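Local coordinates for pectate lyase (Paenibacillus sp. 0602, PDB 5GT5), which cleaves polygalacturonate by elimination, and probably also partly methylated pectin, at internal linkages and with the help of calcium, as a secreted polysaccharide lyase, at residues Ser123-Glu131 with Trp436-Tyr446. The protein carries 1 engineered substitution. Residues are numbered along the deposited sequence; the frame is centred on the assembly and turned at random.
Sequences SNVIIRNLE and WSKDNWLKTSY
Arg128 grips the hydroxyl of Tyr446, the last residue of the chain, end-on: NH1 and NH2 each donate to Tyr446 OH at 3.0 Å, and the oxygen lies almost in the guanidinium plane. Tyr446 OH in turn donates to Asn440 O (2.7 Å), tying the arginine to the helical turn 438-442. Arg128 NH1 also makes a weak bond to Trp441 O (3.1 Å), while NE forms a salt bridge with Asp165. A bend at chi3 (85°) turns the guanidinium so that one face looks onto the rim of Trp441, whose ring stands nearly perpendicular to it, Trp441 CE3 lying 3.6 Å from Arg128 NE. A methionine in place of Arg128 would probably leave Asp165 without its charged mate and Tyr446 OH without its two donors.

Asn129, its OD1 bonded to Gly432 N, lays its amide nearly flat over Trp441, with CB 3.6 Å from the six-membered ring's centroid (CH-pi); the edge of Trp436, through NE1, comes over the opposite face's rim. Ile126 CD1 meets Thr444 CG2 at 3.8 Å.

The C-terminal tail thus packs against strand 125-128, which runs between its parallel neighbours 102-106 and 160-165 in the beta-helix; Leu442 reaches Thr103 and Phe105, Thr444 Trp163.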
ATOM      1  N   SER A 123       5.639  -5.049  -2.888  1.00  7.73           N
ATOM      2  CA  SER A 123       5.376  -4.046  -1.868  1.00  7.79           C
ATOM      3  C   SER A 123       6.507  -4.021  -0.876  1.00  6.28           C
ATOM      4  O   SER A 123       7.161  -5.047  -0.603  1.00  6.49           O
ATOM      5  CB  SER A 123       4.061  -4.322  -1.151  1.00 10.15           C
ATOM      6  OG  SER A 123       4.061  -5.650  -0.663  1.00 18.94           O
ATOM      7  N   ASN A 124       6.732  -2.829  -0.328  1.00  6.33           N
ATOM      8  CA  ASN A 124       7.707  -2.597   0.723  1.00  6.85           C
ATOM      9  C   ASN A 124       9.101  -3.105   0.343  1.00  5.59           C
ATOM     10  O   ASN A 124       9.683  -4.005   0.959  1.00  6.35           O
ATOM     11  CB  ASN A 124       7.189  -3.201   2.026  1.00  7.76           C
ATOM     12  CG  ASN A 124       5.957  -2.493   2.496  1.00  8.06           C
ATOM     13  OD1 ASN A 124       5.876  -1.273   2.423  1.00 10.98           O
ATOM     14  ND2 ASN A 124       4.937  -3.270   2.846  1.00 12.24           N
ATOM     15  N   VAL A 125       9.631  -2.497  -0.708  1.00  5.90           N
ATOM     16  CA  VAL A 125      10.953  -2.809  -1.235  1.00  6.38           C
ATOM     17  C   VAL A 125      11.906  -1.673  -0.905  1.00  6.04           C
ATOM     18  O   VAL A 125      11.552  -0.494  -1.127  1.00  5.77           O
ATOM     19  CB  VAL A 125      10.892  -3.029  -2.767  1.00  7.96           C
ATOM     20  CG1 VAL A 125      12.320  -3.221  -3.348  1.00  8.51           C
ATOM     21  CG2 VAL A 125       9.972  -4.233  -3.105  1.00  9.68           C
ATOM     22  N   ILE A 126      13.079  -2.010  -0.384  1.00  6.28           N
ATOM     23  CA  ILE A 126      14.123  -1.030  -0.078  1.00  6.15           C
ATOM     24  C   ILE A 126      15.364  -1.426  -0.884  1.00  5.67           C
ATOM     25  O   ILE A 126      15.768  -2.603  -0.879  1.00  7.43           O
ATOM     26  CB  ILE A 126      14.443  -1.000   1.432  1.00  6.87           C
ATOM     27  CG1 ILE A 126      13.217  -0.527   2.217  1.00  8.15           C
ATOM     28  CG2 ILE A 126      15.713  -0.177   1.703  1.00  8.35           C
ATOM     29  CD1 ILE A 126      13.464  -0.435   3.731  1.00  9.38           C
ATOM     30  N   ILE A 127      15.941  -0.458  -1.594  1.00  5.19           N
ATOM     31  CA  ILE A 127      17.156  -0.650  -2.405  1.00  4.77           C
ATOM     32  C   ILE A 127      18.150   0.427  -1.990  1.00  5.66           C
ATOM     33  O   ILE A 127      17.887   1.625  -2.176  1.00  6.64           O
ATOM     34  CB  ILE A 127      16.863  -0.569  -3.896  1.00  4.35           C
ATOM     35  CG1 ILE A 127      15.857  -1.655  -4.289  1.00  5.74           C
ATOM     36  CG2 ILE A 127      18.178  -0.667  -4.691  1.00  6.38           C
ATOM     37  CD1 ILE A 127      15.264  -1.489  -5.697  1.00  8.65           C
ATOM     38  N   ARG A 128      19.284   0.029  -1.396  1.00  5.98           N
ATOM     39  CA  ARG A 128      20.213   1.030  -0.851  1.00  6.10           C
ATOM     40  C   ARG A 128      21.679   0.745  -1.095  1.00  5.31           C
ATOM     41  O   ARG A 128      22.147  -0.419  -1.113  1.00  6.27           O
ATOM     42  CB  ARG A 128      19.993   1.217   0.666  1.00  5.89           C
ATOM     43  CG  ARG A 128      18.616   1.789   0.990  1.00  5.75           C
ATOM     44  CD  ARG A 128      18.422   1.872   2.495  1.00  6.60           C
ATOM     45  NE  ARG A 128      18.980   3.097   3.072  1.00  7.93           N
ATOM     46  CZ  ARG A 128      19.021   3.348   4.380  1.00  8.14           C
ATOM     47  NH1 ARG A 128      18.623   2.413   5.250  1.00  9.06           N
ATOM     48  NH2 ARG A 128      19.469   4.524   4.820  1.00 10.18           N
ATOM     49  N   ASN A 129      22.434   1.843  -1.238  1.00  5.31           N
ATOM     50  CA  ASN A 129      23.908   1.789  -1.317  1.00  5.51           C
ATOM     51  C   ASN A 129      24.438   0.941  -2.459  1.00  6.09           C
ATOM     52  O   ASN A 129      25.407   0.161  -2.288  1.00  7.08           O
ATOM     53  CB  ASN A 129      24.525   1.349   0.020  1.00  6.02           C
ATOM     54  CG  ASN A 129      25.912   1.889   0.190  1.00  5.46           C
ATOM     55  OD1 ASN A 129      26.213   2.980  -0.304  1.00  6.90           O
ATOM     56  ND2 ASN A 129      26.760   1.169   0.897  1.00  7.40           N
ATOM     57  N   LEU A 130      23.810   1.084  -3.623  1.00  6.09           N
ATOM     58  CA  LEU A 130      24.249   0.417  -4.842  1.00  6.36           C
ATOM     59  C   LEU A 130      24.494   1.435  -5.932  1.00  6.03           C
ATOM     60  O   LEU A 130      23.784   2.464  -6.025  1.00  6.88           O
ATOM     61  CB  LEU A 130      23.210  -0.572  -5.317  1.00  7.48           C
ATOM     62  CG  LEU A 130      23.046  -1.727  -4.351  1.00  6.73           C
ATOM     63  CD1 LEU A 130      21.751  -2.420  -4.668  1.00 10.20           C
ATOM     64  CD2 LEU A 130      24.221  -2.678  -4.540  1.00  9.21           C
ATOM     65  N   GLU A 131      25.513   1.181  -6.750  1.00  6.10           N
ATOM     66  CA  GLU A 131      25.802   1.990  -7.927  1.00  8.43           C
ATOM     67  C   GLU A 131      25.422   1.196  -9.172  1.00  8.86           C
ATOM     68  O   GLU A 131      25.666  -0.009  -9.256  1.00 10.78           O
ATOM     69  CB  GLU A 131      27.273   2.418  -7.970  1.00  7.23           C
ATOM     70  CG  GLU A 131      27.609   3.195  -9.265  1.00  6.03           C
ATOM     71  CD  GLU A 131      28.916   3.945  -9.191  1.00  9.65           C
ATOM     72  OE1 GLU A 131      29.660   3.829  -8.197  1.00 14.21           O
ATOM     73  OE2 GLU A 131      29.225   4.657 -10.171  1.00 10.07           O
ATOM     74  N   TRP A 436      29.091   3.161   7.739  1.00 16.74           N
ATOM     75  CA  TRP A 436      28.628   2.821   9.074  1.00 13.09           C
ATOM     76  C   TRP A 436      28.444   1.319   9.073  1.00 14.59           C
ATOM     77  O   TRP A 436      28.550   0.678   8.020  1.00 14.53           O
ATOM     78  CB  TRP A 436      27.327   3.551   9.444  1.00 13.00           C
ATOM     79  CG  TRP A 436      26.184   3.491   8.428  1.00 15.78           C
ATOM     80  CD1 TRP A 436      26.076   2.661   7.346  1.00 13.17           C
ATOM     81  CD2 TRP A 436      25.002   4.299   8.434  1.00 11.13           C
ATOM     82  NE1 TRP A 436      24.891   2.893   6.695  1.00 12.25           N
ATOM     83  CE2 TRP A 436      24.213   3.903   7.338  1.00 11.10           C
ATOM     84  CE3 TRP A 436      24.523   5.315   9.274  1.00 10.88           C
ATOM     85  CZ2 TRP A 436      22.986   4.496   7.048  1.00 10.32           C
ATOM     86  CZ3 TRP A 436      23.310   5.890   9.000  1.00 12.64           C
ATOM     87  CH2 TRP A 436      22.552   5.494   7.894  1.00 10.91           C
ATOM     88  N   SER A 437      28.183   0.746  10.238  1.00 14.12           N
ATOM     89  CA  SER A 437      28.039  -0.704  10.304  1.00 12.51           C
ATOM     90  C   SER A 437      26.879  -1.124   9.410  1.00 13.63           C
ATOM     91  O   SER A 437      25.870  -0.410   9.307  1.00 13.35           O
ATOM     92  CB  SER A 437      27.865  -1.207  11.751  1.00 13.66           C
ATOM     93  OG  SER A 437      26.762  -0.607  12.384  1.00 17.42           O
ATOM     94  N   LYS A 438      27.032  -2.256   8.726  1.00 15.66           N
ATOM     95  CA  LYS A 438      26.124  -2.550   7.612  1.00 16.58           C
ATOM     96  C   LYS A 438      24.677  -2.775   8.042  1.00 16.57           C
ATOM     97  O   LYS A 438      23.765  -2.637   7.216  1.00 17.77           O
ATOM     98  CB  LYS A 438      26.648  -3.694   6.740  1.00 14.25           C
ATOM     99  CG  LYS A 438      26.665  -5.045   7.427  1.00 13.19           C
ATOM    100  CD  LYS A 438      27.216  -6.089   6.499  1.00 18.63           C
ATOM    101  CE  LYS A 438      27.231  -7.465   7.155  1.00 22.02           C
ATOM    102  NZ  LYS A 438      27.833  -8.477   6.225  1.00 14.79           N
ATOM    103  N   ASP A 439      24.443  -3.075   9.322  1.00 15.35           N
ATOM    104  CA  ASP A 439      23.066  -3.226   9.811  1.00 11.95           C
ATOM    105  C   ASP A 439      22.271  -1.918   9.634  1.00 13.74           C
ATOM    106  O   ASP A 439      21.040  -1.934   9.571  1.00 13.18           O
ATOM    107  CB  ASP A 439      23.050  -3.669  11.272  1.00 16.79           C
ATOM    108  CG  ASP A 439      23.696  -2.655  12.171  1.00 16.72           C
ATOM    109  OD1 ASP A 439      24.895  -2.387  11.957  1.00 20.87           O
ATOM    110  OD2 ASP A 439      23.018  -2.127  13.080  1.00 30.50           O
ATOM    111  N   ASN A 440      22.971  -0.786   9.540  1.00 10.79           N
ATOM    112  CA  ASN A 440      22.280   0.467   9.375  1.00  9.14           C
ATOM    113  C   ASN A 440      21.556   0.595   8.052  1.00  8.20           C
ATOM    114  O   ASN A 440      20.626   1.400   7.941  1.00  9.53           O
ATOM    115  CB  ASN A 440      23.256   1.610   9.545  1.00 10.39           C
ATOM    116  CG  ASN A 440      23.652   1.795  10.979  1.00 15.28           C
ATOM    117  OD1 ASN A 440      22.838   2.242  11.790  1.00 16.44           O
ATOM    118  ND2 ASN A 440      24.914   1.467  11.305  1.00 14.93           N
ATOM    119  N   TRP A 441      21.993  -0.179   7.065  1.00  9.58           N
ATOM    120  CA  TRP A 441      21.338  -0.181   5.762  1.00  9.49           C
ATOM    121  C   TRP A 441      19.958  -0.833   5.793  1.00  9.99           C
ATOM    122  O   TRP A 441      19.136  -0.593   4.899  1.00 11.25           O
ATOM    123  CB  TRP A 441      22.223  -0.824   4.684  1.00 10.58           C
ATOM    124  CG  TRP A 441      23.417   0.010   4.356  1.00  8.87           C
ATOM    125  CD1 TRP A 441      24.728  -0.326   4.548  1.00  8.10           C
ATOM    126  CD2 TRP A 441      23.424   1.348   3.819  1.00  7.90           C
ATOM    127  NE1 TRP A 441      25.544   0.700   4.167  1.00  8.82           N
ATOM    128  CE2 TRP A 441      24.777   1.740   3.706  1.00  9.26           C
ATOM    129  CE3 TRP A 441      22.417   2.251   3.414  1.00  7.87           C
ATOM    130  CZ2 TRP A 441      25.164   2.985   3.207  1.00  7.88           C
ATOM    131  CZ3 TRP A 441      22.800   3.499   2.920  1.00  6.82           C
ATOM    132  CH2 TRP A 441      24.165   3.860   2.828  1.00  7.35           C
ATOM    133  N   LEU A 442      19.669  -1.601   6.838  1.00 10.08           N
ATOM    134  CA  LEU A 442      18.365  -2.239   6.986  1.00  8.32           C
ATOM    135  C   LEU A 442      17.359  -1.376   7.731  1.00  8.11           C
ATOM    136  O   LEU A 442      16.170  -1.656   7.700  1.00 10.09           O
ATOM    137  CB  LEU A 442      18.526  -3.569   7.742  1.00 10.81           C
ATOM    138  CG  LEU A 442      19.490  -4.594   7.146  1.00 11.39           C
ATOM    139  CD1 LEU A 442      19.381  -5.926   7.927  1.00 13.56           C
ATOM    140  CD2 LEU A 442      19.259  -4.820   5.671  1.00 14.93           C
ATOM    141  N   LYS A 443      17.841  -0.361   8.432  1.00 11.01           N
ATOM    142  CA  LYS A 443      16.965   0.501   9.241  1.00 10.59           C
ATOM    143  C   LYS A 443      16.273   1.572   8.416  1.00  9.99           C
ATOM    144  O   LYS A 443      16.753   1.954   7.333  1.00 11.62           O
ATOM    145  CB  LYS A 443      17.808   1.190  10.312  1.00  9.81           C
ATOM    146  CG  LYS A 443      18.580   0.221  11.235  1.00 14.01           C
ATOM    147  CD  LYS A 443      19.444   1.043  12.204  1.00 16.34           C
ATOM    148  CE  LYS A 443      20.322   0.178  13.065  1.00 23.54           C
ATOM    149  NZ  LYS A 443      21.332   1.030  13.783  1.00 20.95           N
ATOM    150  N   THR A 444      15.179   2.097   8.943  1.00  9.71           N
ATOM    151  CA  THR A 444      14.484   3.199   8.275  1.00  7.66           C
ATOM    152  C   THR A 444      14.457   4.467   9.112  1.00 12.28           C
ATOM    153  O   THR A 444      13.991   5.507   8.642  1.00 10.52           O
ATOM    154  CB  THR A 444      13.059   2.829   7.881  1.00 10.00           C
ATOM    155  OG1 THR A 444      12.311   2.485   9.054  1.00 12.25           O
ATOM    156  CG2 THR A 444      13.074   1.660   6.911  1.00 12.21           C
ATOM    157  N   SER A 445      14.941   4.398  10.345  1.00 12.13           N
ATOM    158  CA  SER A 445      15.142   5.604  11.130  1.00 15.12           C
ATOM    159  C   SER A 445      16.317   5.460  12.064  1.00 13.47           C
ATOM    160  O   SER A 445      16.762   4.343  12.349  1.00 15.56           O
ATOM    161  CB  SER A 445      13.867   6.018  11.865  1.00 18.95           C
ATOM    162  OG  SER A 445      13.497   5.054  12.823  1.00 22.79           O
ATOM    163  N   TYR A 446      16.814   6.602  12.523  1.00 15.64           N
ATOM    164  CA  TYR A 446      18.070   6.664  13.249  1.00 14.63           C
ATOM    165  C   TYR A 446      17.918   7.576  14.454  1.00 22.15           C
ATOM    166  O   TYR A 446      17.337   8.651  14.361  1.00 19.69           O
ATOM    167  CB  TYR A 446      19.174   7.152  12.311  1.00 15.89           C
ATOM    168  CG  TYR A 446      19.278   6.278  11.092  1.00 13.87           C
ATOM    169  CD1 TYR A 446      20.034   5.117  11.118  1.00 13.00           C
ATOM    170  CD2 TYR A 446      18.622   6.619   9.911  1.00 13.28           C
ATOM    171  CE1 TYR A 446      20.116   4.294  10.018  1.00 11.04           C
ATOM    172  CE2 TYR A 446      18.693   5.788   8.795  1.00 10.21           C
ATOM    173  CZ  TYR A 446      19.449   4.649   8.858  1.00 10.77           C
ATOM    174  OH  TYR A 446      19.540   3.815   7.769  1.00 11.38           O
TER